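PDB 1P3Y: mersacidin decarboxylase from Bacillus sp., which catalyses the FAD-dependent oxidative decarboxylation of the C-terminal cysteine of mersacidin to an aminoenethiol residue during biosynthesis of this lantibiotic. Local coordinates for residues V40-K44 and M104-A108; G79-Y85 and T110-H116; I149-I154 and R168-T172. One frame throughout, in Å; residues are numbered along the deposited sequence.

Contact 1: V40-K44 and M104-A108; sequences VVMTK and MNLVA. With FAD (flavin-adenine dinucleotide), chain B.
Thr-43 and Val-107 meet where strand 37-42 of the Rossmann-like flavoprotein fold runs out and helix 106-113 begins, with the FAD diphosphate lying beside both. From CB outward, Thr-43 serves both partners. Its CB sits 3.6 Å from FAD O1P. Chi1 of 64° places OG1 between the backbone N and the carbonyl carbon, turned to the cofactor, and OG1 donates a 2.9 Å hydrogen bond to FAD O1P. The same rotation leaves CG2 anti to the carbonyl carbon, where it packs 3.5 Å from Val-107 CG2. One side chain thus binds phosphate with its hydroxyl and touches Val-107 of the helix with its methyl. Two residues back along the strand, Val-41 CG2 rests 3.7 Å from Leu-106 CD2, and Leu-106 in turn touches the active-site residue His-75. No direct hydrogen bond joins the two segments. A water bridges them instead, donating to Met-42 O and accepting from Val-107 N. Asn-105, the N-cap of the helix, divides its amide between two jobs: ND2 donates to FAD O2A (2.9 Å) on the adenosine-side phosphate, while OD1 takes the N-H of Ala-108 at 3.0 Å, with a C=O...N angle of 171°.

Contact 2: G79-Y85 and T110-H116; sequences GRWADIY and TVLAHPH
Tyr-85 and His-114 carry the aromatic part of this contact, in which helix 106-113 and the turn after it cover the helix 75-81 to strand 84-90 connection of the Rossmann-like domain. The rings form an edge-to-face pair, the edge of Tyr-85 directed at the face of His-114, with centroids 5.9 Å apart and planes at 66°. Two CH-pi contacts go with it: Tyr-85 CB lies over the imidazole, 3.7 Å from its centroid, and Thr-110 CG2 lies over one face of the phenol, 3.9 Å from that centroid. Val-111 CG2 comes to the phenol edge at CE2. With CG anti to the backbone N (chi1 -179°), the tyrosine ring reaches back along the helix, and its OH probably hydrogen-bonds to Val-107 O.

The backbones approach closely at Gly-79, whose CA is 4.1 Å from His-114 CA; having no side chain, it lets the two helix ends come together.

Polar contacts centre on the imidazole. NE2 of His-114 gives a weak hydrogen bond to Ala-82 O (3.2 Å), and ND1 a weak one to His-116 O (3.3 Å). Lys-131 of a neighbouring subunit bonds to His-114 O, placing this turn at an interface of the dodecamer. Carbonyl oxygens near both ring nitrogens could favour protonation at both, though the two bonds are weak and the charge cannot be read from the model.

Contact 3: I149-I154 and R168-T172; sequences IEPVEI and RGLIT
A single antiparallel bridge, the hydrogen-bonded pair Val-152 and Gly-169, draws together the two ends of the excursion between strand 147-148 and helix 173-183. Val-152 N donates to Gly-169 O at 2.8 Å, and Gly-169 N returns a bond to Val-152 O at 2.7 Å. Val-152 O also receives a CA-H...O contact from Arg-168 CA. The pairing goes no further along the chain.

Outside the bridge, Arg-168 and Glu-153 lie side by side and point the same way. The arginine is extended as far as CD and then bends at chi3 (112°), which brings its guanidinium alongside Glu-153. Their salt bridge, Arg-168 NH1 to Glu-153 OE1, is 3.3 Å long and weak as a hydrogen bond, with the carboxylate and guanidinium planes 45° apart. Glu-153 CG lies over one face of the guanidinium, while Pro-151 CG comes to its edge, 3.9 Å from Arg-168 NE. Trp-129 of helix 126-129 packs against both Pro-151 and Arg-168.

In the HFCD flavoproteins this region follows the last strand of the parallel sheet. Here residues 156-167, between the paired segments, are not modelled, consistent with a mobile loop like the one that closes over bound peptide in the related decarboxylase EpiD.

Nearer the domain core the contact turns apolar. Val-152 CG1 meets Ile-171 CG2 at 3.7 Å, and Ile-171 CD1 reaches Ile-149 CG2 at 3.6 Å, each pair crossing at about a right angle. Beside them a water donates to Glu-150 O and accepts from Ile-171 N.

Overall arrangement
From the N terminus, strand 37-42 opens contact 1, and the chain travels through helix 75-81 and into strand 84-90, where contact 2 opens, before helix 106-113 closes both. The two loops therefore cross: 79-85 lies between the segments of contact 1, and 110-116 comes after them. Their centres are about 13 Å apart, and they share helix 106-113, which contact 1 joins to the sheet at its N-terminal end and contact 2 at its C-terminal end. Contact 3 follows in series, closing a shorter loop beyond strand 147-148, the last in the sheet. It lies across the chain's centre, about 22 Å from contact 1 and about 24 Å from contact 2, centre to centre.

Contact 1: V40-K44 and M104-A108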
loop_
_atom_site.group_PDB
_atom_site.type_symbol
_atom_site.label_atom_id
_atom_site.label_comp_id
_atom_site.label_asym_id
_atom_site.label_seq_id
_atom_site.Cartn_x
_atom_site.Cartn_y
_atom_site.Cartn_z
ATOM N N VAL A 40 23.771 -18.428 8.480
ATOM C CA VAL A 40 23.016 -17.916 9.602
ATOM C C VAL A 40 21.505 -18.046 9.406
ATOM O O VAL A 40 21.005 -18.020 8.285
ATOM C CB VAL A 40 23.378 -16.437 9.828
ATOM C CG1 VAL A 40 22.428 -15.786 10.827
ATOM C CG2 VAL A 40 24.816 -16.345 10.308
ATOM N N VAL A 41 20.799 -18.214 10.519
ATOM C CA VAL A 41 19.344 -18.270 10.550
ATOM C C VAL A 41 18.990 -17.285 11.694
ATOM O O VAL A 41 19.518 -17.386 12.814
ATOM C CB VAL A 41 18.816 -19.720 10.843
ATOM C CG1 VAL A 41 19.339 -20.233 12.206
ATOM C CG2 VAL A 41 17.275 -19.734 10.803
ATOM N N MET A 42 18.118 -16.321 11.409
ATOM C CA MET A 42 17.745 -15.295 12.395
ATOM C C MET A 42 16.279 -15.289 12.818
ATOM O O MET A 42 15.417 -15.821 12.136
ATOM C CB MET A 42 18.066 -13.905 11.829
ATOM C CG MET A 42 19.418 -13.796 11.088
ATOM S SD MET A 42 19.786 -12.093 10.502
ATOM C CE MET A 42 19.699 -11.128 12.073
ATOM N N THR A 43 16.004 -14.679 13.960
ATOM C CA THR A 43 14.634 -14.525 14.431
ATOM C C THR A 43 14.273 -13.090 14.011
ATOM O O THR A 43 15.153 -12.250 13.723
ATOM C CB THR A 43 14.508 -14.586 15.985
ATOM O OG1 THR A 43 15.216 -13.482 16.573
ATOM C CG2 THR A 43 15.070 -15.867 16.532
ATOM N N LYS A 44 12.978 -12.812 14.009
ATOM C CA LYS A 44 12.436 -11.511 13.650
ATOM C C LYS A 44 13.062 -10.359 14.461
ATOM O O LYS A 44 13.454 -9.330 13.897
ATOM C CB LYS A 44 10.904 -11.558 13.841
ATOM C CG LYS A 44 10.136 -10.344 13.330
ATOM C CD LYS A 44 10.039 -9.225 14.375
ATOM C CE LYS A 44 9.134 -8.072 13.895
ATOM N NZ LYS A 44 9.584 -7.521 12.561
ATOM N N MET A 104 7.918 -21.767 17.462
ATOM C CA MET A 104 7.146 -20.727 16.785
ATOM C C MET A 104 7.944 -19.900 15.776
ATOM O O MET A 104 7.402 -18.994 15.158
ATOM C CB MET A 104 6.479 -19.797 17.806
ATOM C CG MET A 104 5.136 -20.312 18.331
ATOM S SD MET A 104 3.906 -20.636 16.978
ATOM C CE MET A 104 3.130 -19.027 16.790
ATOM N N ASN A 105 9.232 -20.186 15.633
ATOM C CA ASN A 105 10.050 -19.498 14.642
ATOM C C ASN A 105 11.042 -20.507 14.098
ATOM O O ASN A 105 11.196 -21.609 14.659
ATOM C CB ASN A 105 10.768 -18.245 15.187
ATOM C CG ASN A 105 11.561 -18.498 16.461
ATOM O OD1 ASN A 105 12.231 -19.528 16.624
ATOM N ND2 ASN A 105 11.509 -17.527 17.366
ATOM N N LEU A 106 11.705 -20.137 13.007
ATOM C CA LEU A 106 12.624 -21.042 12.356
ATOM C C LEU A 106 13.784 -21.463 13.266
ATOM O O LEU A 106 14.183 -22.631 13.256
ATOM C CB LEU A 106 13.098 -20.411 11.035
ATOM C CG LEU A 106 13.924 -21.236 10.040
ATOM C CD1 LEU A 106 13.190 -22.481 9.595
ATOM C CD2 LEU A 106 14.250 -20.362 8.854
ATOM N N VAL A 107 14.297 -20.537 14.077
ATOM C CA VAL A 107 15.418 -20.850 14.979
ATOM C C VAL A 107 15.089 -22.021 15.916
ATOM O O VAL A 107 15.860 -22.973 16.038
ATOM C CB VAL A 107 15.829 -19.600 15.810
ATOM C CG1 VAL A 107 16.791 -19.996 16.939
ATOM C CG2 VAL A 107 16.494 -18.558 14.879
ATOM N N ALA A 108 13.931 -21.957 16.553
ATOM C CA ALA A 108 13.495 -23.007 17.455
ATOM C C ALA A 108 13.123 -24.297 16.714
ATOM O O ALA A 108 13.317 -25.401 17.222
ATOM C CB ALA A 108 12.289 -22.513 18.286
HETATM P PA FAD B . 11.158 -13.640 18.075
HETATM O O1A FAD B . 11.952 -12.497 17.452
HETATM O O2A FAD B . 10.687 -14.761 17.169
HETATM O O5B FAD B . 9.827 -13.083 18.856
HETATM C C5B FAD B . 9.632 -11.692 19.250
HETATM C C4B FAD B . 8.783 -10.926 18.243
HETATM O O4B FAD B . 8.796 -11.597 16.988
HETATM C C3B FAD B . 7.294 -10.805 18.615
HETATM O O3B FAD B . 7.059 -9.408 18.758
HETATM C C2B FAD B . 6.590 -11.472 17.478
HETATM O O2B FAD B . 5.311 -11.050 17.097
HETATM C C1B FAD B . 7.583 -11.363 16.325
HETATM N N9A FAD B . 7.538 -12.361 15.206
HETATM C C8A FAD B . 7.887 -13.779 15.161
HETATM N N7A FAD B . 7.714 -14.346 13.987
HETATM C C5A FAD B . 7.223 -13.293 13.150
HETATM C C6A FAD B . 6.815 -13.215 11.760
HETATM N N6A FAD B . 6.872 -14.269 10.930
HETATM N N1A FAD B . 6.338 -11.963 11.263
HETATM C C2A FAD B . 6.257 -10.857 12.066
HETATM N N3A FAD B . 6.647 -10.834 13.437
HETATM C C4A FAD B . 7.113 -12.162 13.861
HETATM N N1 FAD B . 15.591 -11.147 25.464
HETATM C C2 FAD B . 16.576 -11.971 25.993
HETATM O O2 FAD B . 16.269 -13.076 26.517
HETATM N N3 FAD B . 17.917 -11.560 25.935
HETATM C C4 FAD B . 18.387 -10.317 25.361
HETATM O O4 FAD B . 19.646 -10.033 25.370
HETATM C C4X FAD B . 17.378 -9.521 24.825
HETATM N N5 FAD B . 17.798 -8.287 24.217
HETATM C C5X FAD B . 16.786 -7.463 23.630
HETATM C C6 FAD B . 17.145 -6.227 23.010
HETATM C C7 FAD B . 16.177 -5.334 22.386
HETATM C C7M FAD B . 16.687 -4.020 21.729
HETATM C C8 FAD B . 14.754 -5.737 22.405
HETATM C C8M FAD B . 13.638 -4.917 21.790
HETATM C C9 FAD B . 14.349 -6.942 23.003
HETATM C C9A FAD B . 15.316 -7.833 23.629
HETATM N N10 FAD B . 15.011 -9.142 24.306
HETATM C C10 FAD B . 16.003 -9.952 24.879
HETATM C "C1'" FAD B . 13.637 -9.546 24.340
HETATM C "C2'" FAD B . 13.197 -10.565 23.352
HETATM O "O2'" FAD B . 13.424 -9.998 21.984
HETATM C "C3'" FAD B . 11.750 -10.860 23.491
HETATM O "O3'" FAD B . 11.478 -11.741 24.602
HETATM C "C4'" FAD B . 11.104 -11.509 22.234
HETATM O "O4'" FAD B . 9.672 -11.673 22.507
HETATM C "C5'" FAD B . 11.655 -12.863 21.856
HETATM O "O5'" FAD B . 12.802 -12.725 21.003
HETATM P P FAD B . 13.313 -13.908 20.092
HETATM O O1P FAD B . 14.487 -13.390 19.380
HETATM O O2P FAD B . 13.529 -15.122 20.959
HETATM O O3P FAD B . 12.033 -14.311 19.192
HETATM O O HOH W 1 13.705 -17.442 13.324
#

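Contact 2: G79-Y85 and T110-H116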
loop_
_atom_site.group_PDB
_atom_site.type_symbol
_atom_site.label_atom_id
_atom_site.label_comp_id
_atom_site.label_asym_id
_atom_site.label_seq_id
_atom_site.Cartn_x
_atom_site.Cartn_y
_atom_site.Cartn_z
ATOM N N GLY A 79 18.504 -27.713 8.872
ATOM C CA GLY A 79 18.842 -28.550 10.005
ATOM C C GLY A 79 19.781 -29.674 9.576
ATOM O O GLY A 79 20.736 -29.981 10.277
ATOM N N ARG A 80 19.520 -30.287 8.422
ATOM C CA ARG A 80 20.364 -31.373 7.926
ATOM C C ARG A 80 21.638 -30.855 7.294
ATOM O O ARG A 80 22.690 -31.478 7.429
ATOM C CB ARG A 80 19.615 -32.241 6.909
ATOM C CG ARG A 80 18.725 -33.294 7.549
ATOM C CD ARG A 80 18.384 -34.411 6.562
ATOM N NE ARG A 80 17.664 -35.521 7.196
ATOM C CZ ARG A 80 16.408 -35.457 7.644
ATOM N NH1 ARG A 80 15.715 -34.328 7.531
ATOM N NH2 ARG A 80 15.842 -36.523 8.208
ATOM N N TRP A 81 21.536 -29.717 6.611
ATOM C CA TRP A 81 22.683 -29.079 5.950
ATOM C C TRP A 81 23.843 -28.867 6.904
ATOM O O TRP A 81 25.007 -29.110 6.558
ATOM C CB TRP A 81 22.299 -27.699 5.386
ATOM C CG TRP A 81 23.488 -26.912 4.869
ATOM C CD1 TRP A 81 24.059 -27.020 3.636
ATOM C CD2 TRP A 81 24.306 -25.986 5.609
ATOM N NE1 TRP A 81 25.179 -26.229 3.560
ATOM C CE2 TRP A 81 25.358 -25.586 4.758
ATOM C CE3 TRP A 81 24.257 -25.464 6.908
ATOM C CZ2 TRP A 81 26.363 -24.684 5.165
ATOM C CZ3 TRP A 81 25.256 -24.565 7.318
ATOM C CH2 TRP A 81 26.294 -24.188 6.444
ATOM N N ALA A 82 23.512 -28.385 8.097
ATOM C CA ALA A 82 24.509 -28.077 9.104
ATOM C C ALA A 82 24.988 -29.302 9.873
ATOM O O ALA A 82 24.214 -30.223 10.145
ATOM C CB ALA A 82 23.952 -27.028 10.066
ATOM N N ASP A 83 26.283 -29.304 10.194
ATOM C CA ASP A 83 26.894 -30.381 10.968
ATOM C C ASP A 83 26.825 -29.926 12.416
ATOM O O ASP A 83 26.645 -30.731 13.336
ATOM C CB ASP A 83 28.368 -30.585 10.584
ATOM C CG ASP A 83 28.542 -31.065 9.165
ATOM O OD1 ASP A 83 27.850 -32.037 8.786
ATOM O OD2 ASP A 83 29.372 -30.472 8.436
ATOM N N ILE A 84 26.986 -28.622 12.609
ATOM C CA ILE A 84 26.923 -28.045 13.936
ATOM C C ILE A 84 25.954 -26.864 13.940
ATOM O O ILE A 84 26.013 -25.986 13.067
ATOM C CB ILE A 84 28.314 -27.561 14.394
ATOM C CG1 ILE A 84 29.274 -28.756 14.471
ATOM C CG2 ILE A 84 28.207 -26.855 15.756
ATOM C CD1 ILE A 84 30.737 -28.353 14.550
ATOM N N TYR A 85 25.046 -26.861 14.915
ATOM C CA TYR A 85 24.072 -25.780 15.055
ATOM C C TYR A 85 24.299 -25.103 16.396
ATOM O O TYR A 85 24.120 -25.683 17.472
ATOM C CB TYR A 85 22.641 -26.320 14.958
ATOM C CG TYR A 85 21.549 -25.269 15.078
ATOM C CD1 TYR A 85 21.683 -24.014 14.485
ATOM C CD2 TYR A 85 20.336 -25.572 15.712
ATOM C CE1 TYR A 85 20.628 -23.086 14.513
ATOM C CE2 TYR A 85 19.280 -24.665 15.746
ATOM C CZ TYR A 85 19.427 -23.420 15.144
ATOM O OH TYR A 85 18.367 -22.533 15.181
ATOM N N THR A 110 14.420 -25.350 13.859
ATOM C CA THR A 110 15.641 -25.963 13.395
ATOM C C THR A 110 16.262 -26.830 14.479
ATOM O O THR A 110 16.845 -27.870 14.179
ATOM C CB THR A 110 16.622 -24.887 12.928
ATOM O OG1 THR A 110 16.008 -24.153 11.853
ATOM C CG2 THR A 110 17.937 -25.517 12.451
ATOM N N VAL A 111 16.126 -26.423 15.737
ATOM C CA VAL A 111 16.686 -27.215 16.829
ATOM C C VAL A 111 16.100 -28.625 16.760
ATOM O O VAL A 111 16.824 -29.606 16.876
ATOM C CB VAL A 111 16.383 -26.584 18.217
ATOM C CG1 VAL A 111 16.740 -27.571 19.339
ATOM C CG2 VAL A 111 17.194 -25.299 18.393
ATOM N N LEU A 112 14.794 -28.729 16.551
ATOM C CA LEU A 112 14.164 -30.039 16.464
ATOM C C LEU A 112 14.528 -30.774 15.192
ATOM O O LEU A 112 14.560 -31.994 15.178
ATOM C CB LEU A 112 12.636 -29.934 16.523
ATOM C CG LEU A 112 11.976 -29.511 17.836
ATOM C CD1 LEU A 112 10.492 -29.384 17.597
ATOM C CD2 LEU A 112 12.244 -30.498 18.927
ATOM N N ALA A 113 14.803 -30.043 14.122
ATOM C CA ALA A 113 15.116 -30.685 12.851
ATOM C C ALA A 113 16.585 -31.008 12.610
ATOM O O ALA A 113 16.914 -31.680 11.632
ATOM C CB ALA A 113 14.575 -29.846 11.704
ATOM N N HIS A 114 17.464 -30.531 13.488
ATOM C CA HIS A 114 18.902 -30.809 13.373
ATOM C C HIS A 114 19.169 -32.208 13.983
ATOM O O HIS A 114 18.754 -32.495 15.111
ATOM C CB HIS A 114 19.694 -29.742 14.131
ATOM C CG HIS A 114 21.175 -29.821 13.932
ATOM N ND1 HIS A 114 22.066 -29.860 14.986
ATOM C CD2 HIS A 114 21.927 -29.775 12.808
ATOM C CE1 HIS A 114 23.303 -29.828 14.518
ATOM N NE2 HIS A 114 23.246 -29.775 13.199
ATOM N N PRO A 115 19.863 -33.091 13.240
ATOM C CA PRO A 115 20.177 -34.451 13.698
ATOM C C PRO A 115 20.888 -34.523 15.041
ATOM O O PRO A 115 20.612 -35.409 15.849
ATOM C CB PRO A 115 21.048 -34.998 12.575
ATOM C CG PRO A 115 21.732 -33.778 12.074
ATOM C CD PRO A 115 20.585 -32.803 11.990
ATOM N N HIS A 116 21.795 -33.583 15.275
ATOM C CA HIS A 116 22.564 -33.553 16.510
ATOM C C HIS A 116 21.981 -32.586 17.525
ATOM O O HIS A 116 20.974 -31.915 17.261
ATOM C CB HIS A 116 23.993 -33.149 16.188
ATOM C CG HIS A 116 24.536 -33.830 14.974
ATOM N ND1 HIS A 116 24.703 -35.196 14.903
ATOM C CD2 HIS A 116 24.896 -33.343 13.765
ATOM C CE1 HIS A 116 25.142 -35.521 13.700
ATOM N NE2 HIS A 116 25.268 -34.415 12.990
#

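Contact 3: I149-I154 and R168-T172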
loop_
_atom_site.group_PDB
_atom_site.type_symbol
_atom_site.label_atom_id
_atom_site.label_comp_id
_atom_site.label_asym_id
_atom_site.label_seq_id
_atom_site.Cartn_x
_atom_site.Cartn_y
_atom_site.Cartn_z
ATOM N N ILE A 149 26.437 -22.926 26.965
ATOM C CA ILE A 149 27.581 -22.135 27.393
ATOM C C ILE A 149 27.065 -20.957 28.208
ATOM O O ILE A 149 26.336 -20.104 27.709
ATOM C CB ILE A 149 28.375 -21.623 26.182
ATOM C CG1 ILE A 149 28.816 -22.809 25.309
ATOM C CG2 ILE A 149 29.537 -20.773 26.637
ATOM C CD1 ILE A 149 29.340 -24.019 26.074
ATOM N N GLU A 150 27.432 -20.922 29.481
ATOM C CA GLU A 150 26.981 -19.857 30.357
ATOM C C GLU A 150 27.614 -18.527 29.982
ATOM O O GLU A 150 28.683 -18.473 29.385
ATOM C CB GLU A 150 27.321 -20.210 31.818
ATOM C CG GLU A 150 26.811 -21.591 32.267
ATOM C CD GLU A 150 25.870 -21.535 33.471
ATOM O OE1 GLU A 150 25.060 -22.494 33.642
ATOM O OE2 GLU A 150 25.954 -20.541 34.240
ATOM N N PRO A 151 26.930 -17.426 30.283
ATOM C CA PRO A 151 27.512 -16.119 29.960
ATOM C C PRO A 151 28.456 -15.716 31.111
ATOM O O PRO A 151 28.380 -16.263 32.220
ATOM C CB PRO A 151 26.282 -15.211 29.852
ATOM C CG PRO A 151 25.327 -15.831 30.844
ATOM C CD PRO A 151 25.488 -17.314 30.562
ATOM N N VAL A 152 29.344 -14.766 30.851
ATOM C CA VAL A 152 30.288 -14.320 31.865
ATOM C C VAL A 152 30.025 -12.883 32.298
ATOM O O VAL A 152 29.584 -12.058 31.509
ATOM C CB VAL A 152 31.742 -14.434 31.346
ATOM C CG1 VAL A 152 32.121 -15.888 31.212
ATOM C CG2 VAL A 152 31.878 -13.753 29.994
ATOM N N GLU A 153 30.299 -12.585 33.561
ATOM C CA GLU A 153 30.101 -11.238 34.077
ATOM C C GLU A 153 31.215 -10.354 33.537
ATOM O O GLU A 153 32.341 -10.803 33.343
ATOM C CB GLU A 153 30.148 -11.254 35.596
ATOM C CG GLU A 153 29.524 -12.498 36.178
ATOM C CD GLU A 153 29.323 -12.405 37.665
ATOM O OE1 GLU A 153 29.017 -13.453 38.280
ATOM O OE2 GLU A 153 29.461 -11.282 38.211
ATOM N N ILE A 154 30.899 -9.092 33.295
ATOM C CA ILE A 154 31.890 -8.175 32.766
ATOM C C ILE A 154 31.691 -6.718 33.182
ATOM O O ILE A 154 30.685 -6.359 33.811
ATOM C CB ILE A 154 31.941 -8.265 31.219
ATOM C CG1 ILE A 154 30.573 -8.695 30.667
ATOM C CG2 ILE A 154 33.037 -9.243 30.793
ATOM C CD1 ILE A 154 29.440 -7.750 30.997
ATOM N N ARG A 168 26.461 -9.224 32.650
ATOM C CA ARG A 168 26.825 -10.476 31.997
ATOM C C ARG A 168 26.844 -10.356 30.476
ATOM O O ARG A 168 26.151 -9.510 29.907
ATOM C CB ARG A 168 25.874 -11.595 32.409
ATOM C CG ARG A 168 25.976 -11.984 33.877
ATOM C CD ARG A 168 25.003 -13.097 34.185
ATOM N NE ARG A 168 25.682 -14.350 34.484
ATOM C CZ ARG A 168 26.244 -14.631 35.655
ATOM N NH1 ARG A 168 26.199 -13.741 36.638
ATOM N NH2 ARG A 168 26.851 -15.797 35.846
ATOM N N GLY A 169 27.651 -11.213 29.841
ATOM C CA GLY A 169 27.813 -11.220 28.397
ATOM C C GLY A 169 28.347 -12.528 27.823
ATOM O O GLY A 169 28.540 -13.515 28.524
ATOM N N LEU A 170 28.577 -12.536 26.518
ATOM C CA LEU A 170 29.076 -13.718 25.830
ATOM C C LEU A 170 30.594 -13.797 25.934
ATOM O O LEU A 170 31.263 -12.762 25.990
ATOM C CB LEU A 170 28.677 -13.660 24.347
ATOM C CG LEU A 170 27.197 -13.788 23.975
ATOM C CD1 LEU A 170 26.986 -13.254 22.556
ATOM C CD2 LEU A 170 26.754 -15.251 24.090
ATOM N N ILE A 171 31.138 -15.012 25.949
ATOM C CA ILE A 171 32.583 -15.155 26.019
ATOM C C ILE A 171 33.132 -14.805 24.646
ATOM O O ILE A 171 32.519 -15.108 23.635
ATOM C CB ILE A 171 33.052 -16.605 26.430
ATOM C CG1 ILE A 171 32.748 -17.638 25.338
ATOM C CG2 ILE A 171 32.412 -16.996 27.746
ATOM C CD1 ILE A 171 31.309 -17.990 25.186
ATOM N N THR A 172 34.278 -14.142 24.619
ATOM C CA THR A 172 34.918 -13.735 23.371
ATOM C C THR A 172 34.889 -14.826 22.287
ATOM O O THR A 172 34.780 -16.024 22.586
ATOM C CB THR A 172 36.377 -13.298 23.663
ATOM O OG1 THR A 172 37.079 -14.370 24.313
ATOM C CG2 THR A 172 36.380 -12.091 24.602
HETATM O O HOH W 2 28.869 -16.777 26.738
#